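Local coordinates for N-acyl-D-glutamate deacylase (Bordetella bronchiseptica, PDB 3GIQ), which probably hydrolyses N-acyl-D-glutamates to free D-glutamate and a carboxylic acid, using zinc in the active site of an amidohydrolase-type barrel, at residues D64-D69 / V92-V97; L214-I219 / V245-K250; D280-P285 / G363-P368. All blocks are in the same frame, centred on the assembly; numbering follows the deposited sequence.

Contact 1: D64-D69 / V92-V97. With ZN (zinc ion), chain E; ZN (zinc ion), chain D; G01 (N-[(R)-hydroxy(methyl)phosphoryl]-D-glutamic acid), chain C.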
loop_
_atom_site.group_PDB
_atom_site.type_symbol
_atom_site.label_atom_id
_atom_site.label_comp_id
_atom_site.label_asym_id
_atom_site.label_seq_id
_atom_site.Cartn_x
_atom_site.Cartn_y
_atom_site.Cartn_z
ATOM N N ASP A 64 -4.567 0.254 4.016
ATOM C CA ASP A 64 -3.862 0.257 2.739
ATOM C C ASP A 64 -2.468 -0.321 2.961
ATOM O O ASP A 64 -1.562 0.372 3.427
ATOM C CB ASP A 64 -3.773 1.689 2.203
ATOM C CG ASP A 64 -3.208 1.751 0.800
ATOM O OD1 ASP A 64 -2.853 0.685 0.253
ATOM O OD2 ASP A 64 -3.119 2.872 0.247
ATOM N N VAL A 65 -2.299 -1.592 2.618
ATOM C CA VAL A 65 -1.028 -2.265 2.831
ATOM C C VAL A 65 0.076 -1.918 1.847
ATOM O O VAL A 65 1.219 -2.333 2.033
ATOM C CB VAL A 65 -1.204 -3.800 2.852
ATOM C CG1 VAL A 65 -2.200 -4.183 3.943
ATOM C CG2 VAL A 65 -1.671 -4.300 1.489
ATOM N N HIS A 66 -0.248 -1.169 0.798
ATOM C CA HIS A 66 0.785 -0.802 -0.156
ATOM C C HIS A 66 0.805 0.687 -0.446
ATOM O O HIS A 66 0.369 1.136 -1.510
ATOM C CB HIS A 66 0.638 -1.568 -1.471
ATOM C CG HIS A 66 1.894 -1.585 -2.284
ATOM N ND1 HIS A 66 2.793 -2.631 -2.242
ATOM C CD2 HIS A 66 2.444 -0.650 -3.094
ATOM C CE1 HIS A 66 3.842 -2.336 -2.989
ATOM N NE2 HIS A 66 3.656 -1.139 -3.517
ATOM N N GLY A 67 1.316 1.456 0.509
ATOM C CA GLY A 67 1.397 2.888 0.321
ATOM C C GLY A 67 2.815 3.359 0.042
ATOM O O GLY A 67 3.791 2.673 0.363
ATOM N N HIS A 68 2.919 4.523 -0.590
ATOM C CA HIS A 68 4.204 5.150 -0.896
ATOM C C HIS A 68 4.094 6.595 -0.417
ATOM O O HIS A 68 4.718 7.502 -0.969
ATOM C CB HIS A 68 4.489 5.115 -2.405
ATOM C CG HIS A 68 4.987 3.790 -2.895
ATOM N ND1 HIS A 68 6.152 3.215 -2.432
ATOM C CD2 HIS A 68 4.470 2.920 -3.796
ATOM C CE1 HIS A 68 6.329 2.048 -3.026
ATOM N NE2 HIS A 68 5.323 1.845 -3.858
ATOM N N ASP A 69 3.300 6.788 0.633
ATOM C CA ASP A 69 3.051 8.111 1.208
ATOM C C ASP A 69 4.050 8.486 2.308
ATOM O O ASP A 69 3.798 9.396 3.096
ATOM C CB ASP A 69 1.633 8.138 1.789
ATOM C CG ASP A 69 0.627 7.428 0.895
ATOM O OD1 ASP A 69 0.113 8.054 -0.055
ATOM O OD2 ASP A 69 0.369 6.230 1.137
ATOM N N VAL A 92 3.604 2.217 4.798
ATOM C CA VAL A 92 4.509 2.854 3.849
ATOM C C VAL A 92 5.861 2.146 3.795
ATOM O O VAL A 92 6.081 1.166 4.509
ATOM C CB VAL A 92 4.721 4.337 4.214
ATOM C CG1 VAL A 92 3.391 5.072 4.148
ATOM C CG2 VAL A 92 5.324 4.448 5.611
ATOM N N GLY A 93 6.752 2.639 2.932
ATOM C CA GLY A 93 8.078 2.055 2.793
ATOM C C GLY A 93 8.129 0.797 1.942
ATOM O O GLY A 93 8.920 -0.107 2.203
ATOM N N ASN A 94 7.301 0.748 0.904
ATOM C CA ASN A 94 7.221 -0.416 0.025
ATOM C C ASN A 94 8.172 -0.431 -1.172
ATOM O O ASN A 94 8.794 0.575 -1.508
ATOM C CB ASN A 94 5.781 -0.561 -0.481
ATOM C CG ASN A 94 4.842 -1.093 0.584
ATOM O OD1 ASN A 94 4.864 -2.280 0.899
ATOM N ND2 ASN A 94 4.022 -0.216 1.150
ATOM N N CYS A 95 8.277 -1.599 -1.801
ATOM C CA CYS A 95 9.103 -1.796 -2.987
ATOM C C CYS A 95 10.572 -1.400 -2.867
ATOM O O CYS A 95 11.185 -0.960 -3.841
ATOM C CB CYS A 95 8.459 -1.067 -4.166
ATOM S SG CYS A 95 6.754 -1.609 -4.422
ATOM N N GLY A 96 11.131 -1.564 -1.672
ATOM C CA GLY A 96 12.532 -1.248 -1.454
ATOM C C GLY A 96 12.856 0.199 -1.126
ATOM O O GLY A 96 13.998 0.509 -0.800
ATOM N N VAL A 97 11.871 1.087 -1.203
ATOM C CA VAL A 97 12.129 2.494 -0.908
ATOM C C VAL A 97 11.322 3.013 0.274
ATOM O O VAL A 97 10.101 2.837 0.343
ATOM C CB VAL A 97 11.868 3.378 -2.148
ATOM C CG1 VAL A 97 12.936 3.110 -3.199
ATOM C CG2 VAL A 97 10.484 3.104 -2.713
HETATM ZN ZN ZN E . 4.982 0.054 -4.638
HETATM ZN ZN ZN D . 6.691 -2.183 -6.639
HETATM C CD G01 C . 5.904 -2.382 -13.329
HETATM C CG G01 C . 5.162 -2.487 -11.997
HETATM C CB G01 C . 5.247 -1.152 -11.244
HETATM C CA G01 C . 4.529 -0.991 -9.876
HETATM C C G01 C . 3.008 -1.166 -10.089
HETATM C C6 G01 C . 6.221 2.026 -7.611
HETATM P P G01 C . 5.663 0.342 -7.810
HETATM O OPA G01 C . 4.671 0.033 -6.608
HETATM O OPB G01 C . 6.831 -0.572 -7.780
HETATM N N G01 C . 4.785 0.301 -9.182
HETATM O O G01 C . 2.321 -0.174 -10.400
HETATM O OXT G01 C . 2.559 -2.318 -9.928
HETATM O OE1 G01 C . 5.334 -1.751 -14.249
HETATM O OE2 G01 C . 7.023 -2.922 -13.384
HETATM O O HOH W 1 3.260 -4.141 2.040
HETATM O O HOH W 2 7.505 3.573 -0.055
#

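Contact 2: L214-I219 / V245-K250. With ZN (zinc ion), chain D; G01 (N-[(R)-hydroxy(methyl)phosphoryl]-D-glutamic acid), chain C.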
loop_
_atom_site.group_PDB
_atom_site.type_symbol
_atom_site.label_atom_id
_atom_site.label_comp_id
_atom_site.label_asym_id
_atom_site.label_seq_id
_atom_site.Cartn_x
_atom_site.Cartn_y
_atom_site.Cartn_z
ATOM N N LEU A 214 8.006 -8.785 8.849
ATOM C CA LEU A 214 7.818 -9.097 7.442
ATOM C C LEU A 214 8.889 -8.777 6.418
ATOM O O LEU A 214 9.803 -7.986 6.642
ATOM C CB LEU A 214 6.544 -8.417 6.948
ATOM C CG LEU A 214 5.175 -8.900 7.410
ATOM C CD1 LEU A 214 4.136 -7.873 7.000
ATOM C CD2 LEU A 214 4.867 -10.255 6.781
ATOM N N HIS A 215 8.730 -9.430 5.274
ATOM C CA HIS A 215 9.541 -9.196 4.096
ATOM C C HIS A 215 8.461 -9.003 3.045
ATOM O O HIS A 215 7.787 -9.964 2.675
ATOM C CB HIS A 215 10.371 -10.399 3.665
ATOM C CG HIS A 215 10.960 -10.236 2.294
ATOM N ND1 HIS A 215 11.240 -11.301 1.466
ATOM C CD2 HIS A 215 11.291 -9.123 1.597
ATOM C CE1 HIS A 215 11.714 -10.851 0.317
ATOM N NE2 HIS A 215 11.756 -9.532 0.371
ATOM N N THR A 216 8.253 -7.772 2.598
ATOM C CA THR A 216 7.259 -7.535 1.558
ATOM C C THR A 216 8.113 -7.343 0.319
ATOM O O THR A 216 9.159 -6.693 0.374
ATOM C CB THR A 216 6.405 -6.285 1.842
ATOM O OG1 THR A 216 7.225 -5.114 1.815
ATOM C CG2 THR A 216 5.731 -6.405 3.206
ATOM N N SER A 217 7.688 -7.906 -0.803
ATOM C CA SER A 217 8.518 -7.803 -1.983
ATOM C C SER A 217 7.903 -7.470 -3.323
ATOM O O SER A 217 6.847 -7.979 -3.695
ATOM C CB SER A 217 9.307 -9.107 -2.147
ATOM O OG SER A 217 10.093 -9.100 -3.327
ATOM N N HIS A 218 8.597 -6.585 -4.031
ATOM C CA HIS A 218 8.252 -6.249 -5.394
ATOM C C HIS A 218 9.262 -7.219 -5.999
ATOM O O HIS A 218 10.473 -6.967 -5.968
ATOM C CB HIS A 218 8.629 -4.811 -5.729
ATOM C CG HIS A 218 8.477 -4.478 -7.180
ATOM N ND1 HIS A 218 8.003 -3.261 -7.621
ATOM C CD2 HIS A 218 8.744 -5.203 -8.290
ATOM C CE1 HIS A 218 7.984 -3.253 -8.943
ATOM N NE2 HIS A 218 8.429 -4.419 -9.374
ATOM N N ILE A 219 8.771 -8.336 -6.515
ATOM C CA ILE A 219 9.645 -9.373 -7.047
ATOM C C ILE A 219 10.536 -8.982 -8.225
ATOM O O ILE A 219 10.334 -7.946 -8.863
ATOM C CB ILE A 219 8.829 -10.640 -7.360
ATOM C CG1 ILE A 219 7.812 -10.370 -8.468
ATOM C CG2 ILE A 219 8.106 -11.087 -6.092
ATOM C CD1 ILE A 219 6.887 -11.553 -8.729
ATOM N N VAL A 245 5.133 -11.234 1.926
ATOM C CA VAL A 245 4.025 -10.616 1.198
ATOM C C VAL A 245 4.487 -10.314 -0.227
ATOM O O VAL A 245 5.514 -9.667 -0.426
ATOM C CB VAL A 245 3.564 -9.285 1.838
ATOM C CG1 VAL A 245 2.499 -8.631 0.952
ATOM C CG2 VAL A 245 2.999 -9.534 3.237
ATOM N N VAL A 246 3.748 -10.802 -1.219
ATOM C CA VAL A 246 4.087 -10.529 -2.615
ATOM C C VAL A 246 3.314 -9.264 -2.996
ATOM O O VAL A 246 2.089 -9.292 -3.154
ATOM C CB VAL A 246 3.677 -11.700 -3.537
ATOM C CG1 VAL A 246 4.004 -11.367 -4.986
ATOM C CG2 VAL A 246 4.408 -12.966 -3.110
ATOM N N SER A 247 4.036 -8.155 -3.116
ATOM C CA SER A 247 3.432 -6.864 -3.436
ATOM C C SER A 247 2.836 -6.795 -4.831
ATOM O O SER A 247 3.359 -7.398 -5.766
ATOM C CB SER A 247 4.470 -5.747 -3.285
ATOM O OG SER A 247 4.999 -5.706 -1.969
ATOM N N HIS A 248 1.753 -6.029 -4.954
ATOM C CA HIS A 248 1.049 -5.831 -6.221
ATOM C C HIS A 248 1.252 -6.980 -7.201
ATOM O O HIS A 248 1.771 -6.794 -8.302
ATOM C CB HIS A 248 1.479 -4.500 -6.866
ATOM C CG HIS A 248 2.964 -4.302 -6.942
ATOM N ND1 HIS A 248 3.812 -5.210 -7.540
ATOM C CD2 HIS A 248 3.746 -3.270 -6.539
ATOM C CE1 HIS A 248 5.050 -4.746 -7.506
ATOM N NE2 HIS A 248 5.036 -3.570 -6.902
ATOM N N HIS A 249 0.824 -8.170 -6.797
ATOM C CA HIS A 249 0.988 -9.347 -7.643
ATOM C C HIS A 249 0.252 -9.176 -8.962
ATOM O O HIS A 249 -0.909 -8.764 -8.994
ATOM C CB HIS A 249 0.508 -10.605 -6.922
ATOM C CG HIS A 249 0.904 -11.871 -7.614
ATOM N ND1 HIS A 249 2.136 -12.032 -8.213
ATOM C CD2 HIS A 249 0.237 -13.033 -7.805
ATOM C CE1 HIS A 249 2.210 -13.239 -8.745
ATOM N NE2 HIS A 249 1.071 -13.867 -8.511
ATOM N N LYS A 250 0.934 -9.514 -10.050
ATOM C CA LYS A 250 0.374 -9.348 -11.382
ATOM C C LYS A 250 1.171 -10.147 -12.402
ATOM O O LYS A 250 2.216 -10.712 -12.083
ATOM C CB LYS A 250 0.471 -7.876 -11.778
ATOM C CG LYS A 250 1.931 -7.436 -11.953
ATOM C CD LYS A 250 2.089 -6.015 -12.488
ATOM C CE LYS A 250 1.813 -4.973 -11.421
ATOM N NZ LYS A 250 2.753 -5.089 -10.264
HETATM ZN ZN ZN D . 6.691 -2.183 -6.639
HETATM C CD G01 C . 5.904 -2.382 -13.329
HETATM C CG G01 C . 5.162 -2.487 -11.997
HETATM C CB G01 C . 5.247 -1.152 -11.244
HETATM C CA G01 C . 4.529 -0.991 -9.876
HETATM C C G01 C . 3.008 -1.166 -10.089
HETATM C C6 G01 C . 6.221 2.026 -7.611
HETATM P P G01 C . 5.663 0.342 -7.810
HETATM O OPA G01 C . 4.671 0.033 -6.608
HETATM O OPB G01 C . 6.831 -0.572 -7.780
HETATM N N G01 C . 4.785 0.301 -9.182
HETATM O O G01 C . 2.321 -0.174 -10.400
HETATM O OXT G01 C . 2.559 -2.318 -9.928
HETATM O OE1 G01 C . 5.334 -1.751 -14.249
HETATM O OE2 G01 C . 7.023 -2.922 -13.384
HETATM O O HOH W 3 6.707 -3.861 -0.775
HETATM O O HOH W 4 5.840 -7.984 -6.887
#

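Contact 3: D280-P285 / G363-P368. With G01 (N-[(R)-hydroxy(methyl)phosphoryl]-D-glutamic acid), chain C.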
loop_
_atom_site.group_PDB
_atom_site.type_symbol
_atom_site.label_atom_id
_atom_site.label_comp_id
_atom_site.label_asym_id
_atom_site.label_seq_id
_atom_site.Cartn_x
_atom_site.Cartn_y
_atom_site.Cartn_z
ATOM N N ASP A 280 -1.088 -8.682 -2.300
ATOM C CA ASP A 280 -2.018 -7.580 -2.457
ATOM C C ASP A 280 -2.061 -7.134 -3.906
ATOM O O ASP A 280 -1.159 -7.435 -4.690
ATOM C CB ASP A 280 -1.642 -6.401 -1.539
ATOM C CG ASP A 280 -0.212 -5.919 -1.739
ATOM O OD1 ASP A 280 0.070 -5.265 -2.766
ATOM O OD2 ASP A 280 0.635 -6.197 -0.859
ATOM N N ILE A 281 -3.138 -6.446 -4.260
ATOM C CA ILE A 281 -3.316 -5.930 -5.609
ATOM C C ILE A 281 -4.083 -4.625 -5.540
ATOM O O ILE A 281 -4.685 -4.300 -4.514
ATOM C CB ILE A 281 -4.150 -6.903 -6.512
ATOM C CG1 ILE A 281 -5.543 -7.153 -5.912
ATOM C CG2 ILE A 281 -3.423 -8.222 -6.675
ATOM C CD1 ILE A 281 -6.604 -6.112 -6.272
ATOM N N TYR A 282 -4.019 -3.866 -6.629
ATOM C CA TYR A 282 -4.805 -2.652 -6.773
ATOM C C TYR A 282 -5.711 -3.113 -7.918
ATOM O O TYR A 282 -5.278 -3.861 -8.799
ATOM C CB TYR A 282 -3.942 -1.439 -7.145
ATOM C CG TYR A 282 -2.877 -1.689 -8.179
ATOM C CD1 TYR A 282 -3.179 -1.675 -9.543
ATOM C CD2 TYR A 282 -1.556 -1.912 -7.795
ATOM C CE1 TYR A 282 -2.187 -1.872 -10.498
ATOM C CE2 TYR A 282 -0.555 -2.113 -8.740
ATOM C CZ TYR A 282 -0.878 -2.089 -10.089
ATOM O OH TYR A 282 0.106 -2.277 -11.026
ATOM N N PRO A 283 -6.984 -2.699 -7.908
ATOM C CA PRO A 283 -7.961 -3.095 -8.931
ATOM C C PRO A 283 -7.901 -2.449 -10.316
ATOM O O PRO A 283 -8.903 -1.918 -10.790
ATOM C CB PRO A 283 -9.285 -2.836 -8.227
ATOM C CG PRO A 283 -8.990 -1.566 -7.479
ATOM C CD PRO A 283 -7.600 -1.812 -6.904
ATOM N N TYR A 284 -6.743 -2.523 -10.969
ATOM C CA TYR A 284 -6.565 -1.938 -12.301
ATOM C C TYR A 284 -5.601 -2.772 -13.142
ATOM O O TYR A 284 -4.695 -3.417 -12.602
ATOM C CB TYR A 284 -6.002 -0.523 -12.189
ATOM C CG TYR A 284 -6.808 0.420 -11.326
ATOM C CD1 TYR A 284 -7.701 1.337 -11.894
ATOM C CD2 TYR A 284 -6.648 0.426 -9.944
ATOM C CE1 TYR A 284 -8.405 2.242 -11.092
ATOM C CE2 TYR A 284 -7.344 1.316 -9.139
ATOM C CZ TYR A 284 -8.217 2.224 -9.713
ATOM O OH TYR A 284 -8.876 3.119 -8.898
ATOM N N PRO A 285 -5.778 -2.762 -14.477
ATOM C CA PRO A 285 -4.940 -3.510 -15.420
ATOM C C PRO A 285 -3.750 -2.706 -15.943
ATOM O O PRO A 285 -3.119 -3.083 -16.925
ATOM C CB PRO A 285 -5.919 -3.866 -16.527
ATOM C CG PRO A 285 -6.729 -2.610 -16.621
ATOM C CD PRO A 285 -6.973 -2.229 -15.162
ATOM N N GLY A 363 -4.019 -3.071 -1.869
ATOM C CA GLY A 363 -2.951 -2.095 -1.724
ATOM C C GLY A 363 -3.123 -1.107 -2.862
ATOM O O GLY A 363 -2.983 -1.477 -4.027
ATOM N N SER A 364 -3.419 0.147 -2.537
ATOM C CA SER A 364 -3.655 1.156 -3.567
ATOM C C SER A 364 -2.452 1.454 -4.450
ATOM O O SER A 364 -2.605 1.689 -5.647
ATOM C CB SER A 364 -4.138 2.459 -2.930
ATOM O OG SER A 364 -3.060 3.174 -2.349
ATOM N N ASP A 365 -1.263 1.446 -3.852
ATOM C CA ASP A 365 -0.020 1.741 -4.556
ATOM C C ASP A 365 -0.087 3.134 -5.181
ATOM O O ASP A 365 0.462 3.385 -6.256
ATOM C CB ASP A 365 0.260 0.688 -5.635
ATOM C CG ASP A 365 1.729 0.630 -6.025
ATOM O OD1 ASP A 365 2.545 1.337 -5.393
ATOM O OD2 ASP A 365 2.074 -0.128 -6.956
ATOM N N GLY A 366 -0.774 4.043 -4.502
ATOM C CA GLY A 366 -0.876 5.398 -5.006
ATOM C C GLY A 366 0.479 6.085 -4.992
ATOM O O GLY A 366 1.287 5.853 -4.095
ATOM N N LEU A 367 0.734 6.913 -6.001
ATOM C CA LEU A 367 1.988 7.663 -6.100
ATOM C C LEU A 367 1.561 9.121 -5.974
ATOM O O LEU A 367 1.367 9.822 -6.972
ATOM C CB LEU A 367 2.659 7.385 -7.448
ATOM C CG LEU A 367 2.989 5.903 -7.665
ATOM C CD1 LEU A 367 3.676 5.702 -9.002
ATOM C CD2 LEU A 367 3.884 5.410 -6.532
ATOM N N PRO A 368 1.410 9.593 -4.728
ATOM C CA PRO A 368 0.988 10.947 -4.356
ATOM C C PRO A 368 1.808 12.137 -4.841
ATOM O O PRO A 368 1.326 13.267 -4.802
ATOM C CB PRO A 368 0.913 10.869 -2.832
ATOM C CG PRO A 368 2.040 9.955 -2.503
ATOM C CD PRO A 368 1.872 8.851 -3.537
HETATM C CD G01 C . 5.904 -2.382 -13.329
HETATM C CG G01 C . 5.162 -2.487 -11.997
HETATM C CB G01 C . 5.247 -1.152 -11.244
HETATM C CA G01 C . 4.529 -0.991 -9.876
HETATM C C G01 C . 3.008 -1.166 -10.089
HETATM C C6 G01 C . 6.221 2.026 -7.611
HETATM P P G01 C . 5.663 0.342 -7.810
HETATM O OPA G01 C . 4.671 0.033 -6.608
HETATM O OPB G01 C . 6.831 -0.572 -7.780
HETATM N N G01 C . 4.785 0.301 -9.182
HETATM O O G01 C . 2.321 -0.174 -10.400
HETATM O OXT G01 C . 2.559 -2.318 -9.928
HETATM O OE1 G01 C . 5.334 -1.751 -14.249
HETATM O OE2 G01 C . 7.023 -2.922 -13.384
HETATM O O HOH W 5 -0.895 -3.534 -4.608
#

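Contact 1: D64-D69 / V92-V97
The His66 ring carries the side chain of Asn94 over one face, with Asn94 CB 3.9 Å from the ring centroid in a CH-pi contact and the amide stacked at 20° to the ring. Cys95 SG lies at the edge of the same ring. His68 is approached at its edge, where the backbone O of Asn94 comes to 3.2 Å from His68 CE1. With CG anti to the backbone N (chi1 -160°), His66 turns its ring over Asn94 and to the metal. One zinc ion is bound by His66 NE2 at 2.1 Å, His68 NE2 at 2.0 Å and Cys95 SG at 2.4 Å, and the ligand oxygen OPA completes the four. His66-Gly67-His68 is the HxH motif of amidohydrolases, here joined by a cysteine that bridges to the second zinc. Asn94 ND2 fixes the loop, giving Gly67 O a 3.0 Å bond that is nearly straight at 172° and lands on a carbonyl lone pair. One water joins Asn94 OD1 to Val65 O; another accepts from His68 ND1 at 2.8 Å and donates to Val97 O, probably helping the zinc hold the ring's rotation. The loops follow strands 57-64 and 87-92, with Val92 packed on strand 139-145.

Contact 2: L214-I219 / V245-K250
Thr216 pairs with Val245 and Ser217 with Val246 in two parallel beta bridges, part of the beta-alpha-beta unit of strand 214-218, helix 226-240 and strand 243-246 in the TIM-type barrel. Three backbone bonds hold the ladder: Val245 N gives to His215 O (3.0 Å), Ser217 N to Val245 O (2.8 Å), and Ser247 N to Ser217 O (2.9 Å), the last with the donor tilted 32° from the carbonyl plane. A water linked to both Thr216 OG1 and Ser247 OG ties these hydroxyls together, while a second water accepts from Ile219 N and donates to Ser247 O. Ser217 OG and His215 NE2 find their partner outside, in Thr186 of the preceding barrel strand. At the end of strand 214-218 His218 ND1 (2.0 Å), and just past strand 243-246 His248 NE2 (2.2 Å), bind the same zinc ion, with Cys95 SG and ligand OPB as the other two ligands. Their rings form a T-shaped pair, planes at 88°, with the edge of His248 over a face of His218. His218 reaches the metal with its ring anti to the backbone N (chi1 172°). The other nitrogen of His248, ND1, has a weak bond to Glu222. Lys250, folded back near its tip, salt-bridges Glu222 and donates twice more: Lys250 NZ lies 2.8 Å from His248 O and 2.8 Å from the ligand carboxylate oxygen OXT.

Contact 3: D280-P285 / G363-P368
One backbone bond crosses between strand end and loop: Gly363 N gives to Ile281 O at 3.0 Å with an almost straight N-H (173°), though the donor stands well above the carbonyl plane, away from a lone pair. It continues the pairing of strands 277-281 and 360-362 at their C-terminal ends. A water makes a second link between the segments, donating to Asp280 OD1 at 2.7 Å and to Gly363 O at 3.0 Å; the buried Asp280 OD1 thus takes two donors, the water and the backbone N of His248.

Packing is centred on Tyr282. Its CB sits 3.3 Å from Gly363 O, and its ring passes Asp365 at a slant, Tyr282 CD2 being 3.8 Å from Asp365 CB while ring and carboxylate planes lie 44° apart. CG stands between the backbone N and the carbonyl carbon (chi1 42°), which turns the ring toward the ligand, past the Asp365 side chain. Arg376 adds a cation-pi contact with the same ring.

Within 363-368, Ser364 OG accepts from Gly366 N in an ST turn and also bonds to Asp64, while the backbone of Asp365 is bonded to that of His66; these ties probably fix the backbone that carries Asp365.

Towards the ligand, Tyr282 OH donates to the carboxylate oxygen OXT at 2.7 Å, with OXT at the ring edge. Asp365 faces the neighbouring phosphoryl group, its OD2 2.6 Å and its OD1 2.8 Å from OPA, the oxygen on the zinc held by His66 and His68. The contact therefore addresses both a substrate-like carboxylate and a tetrahedral phosphorus group resembling a hydrolysis intermediate. In related amidohydrolases the aspartate after the last barrel strand acts on the metal-bound water, and the placement of Asp365 is consistent with that role.

Overall arrangement
The three contacts follow one another along the chain, each closing before the next opens, and their centres lie only 10 to 12 Å apart. Contacts 1 and 3 lie at the C-terminal ends of parallel strands of the amidohydrolase barrel, after 57-64 and 87-92 and at 277-281 and 360-362, and contact 2 runs along 214-218 to the same end. Contacts 2 and 3 are joined through the neighbouring strands 243-246 and 277-281, while contacts 1 and 3 meet where 64-69 touches 363-368. Contacts 1 and 2 share a zinc ion, and all three touch the phosphorus ligand, so distant parts of the sequence converge on one active site.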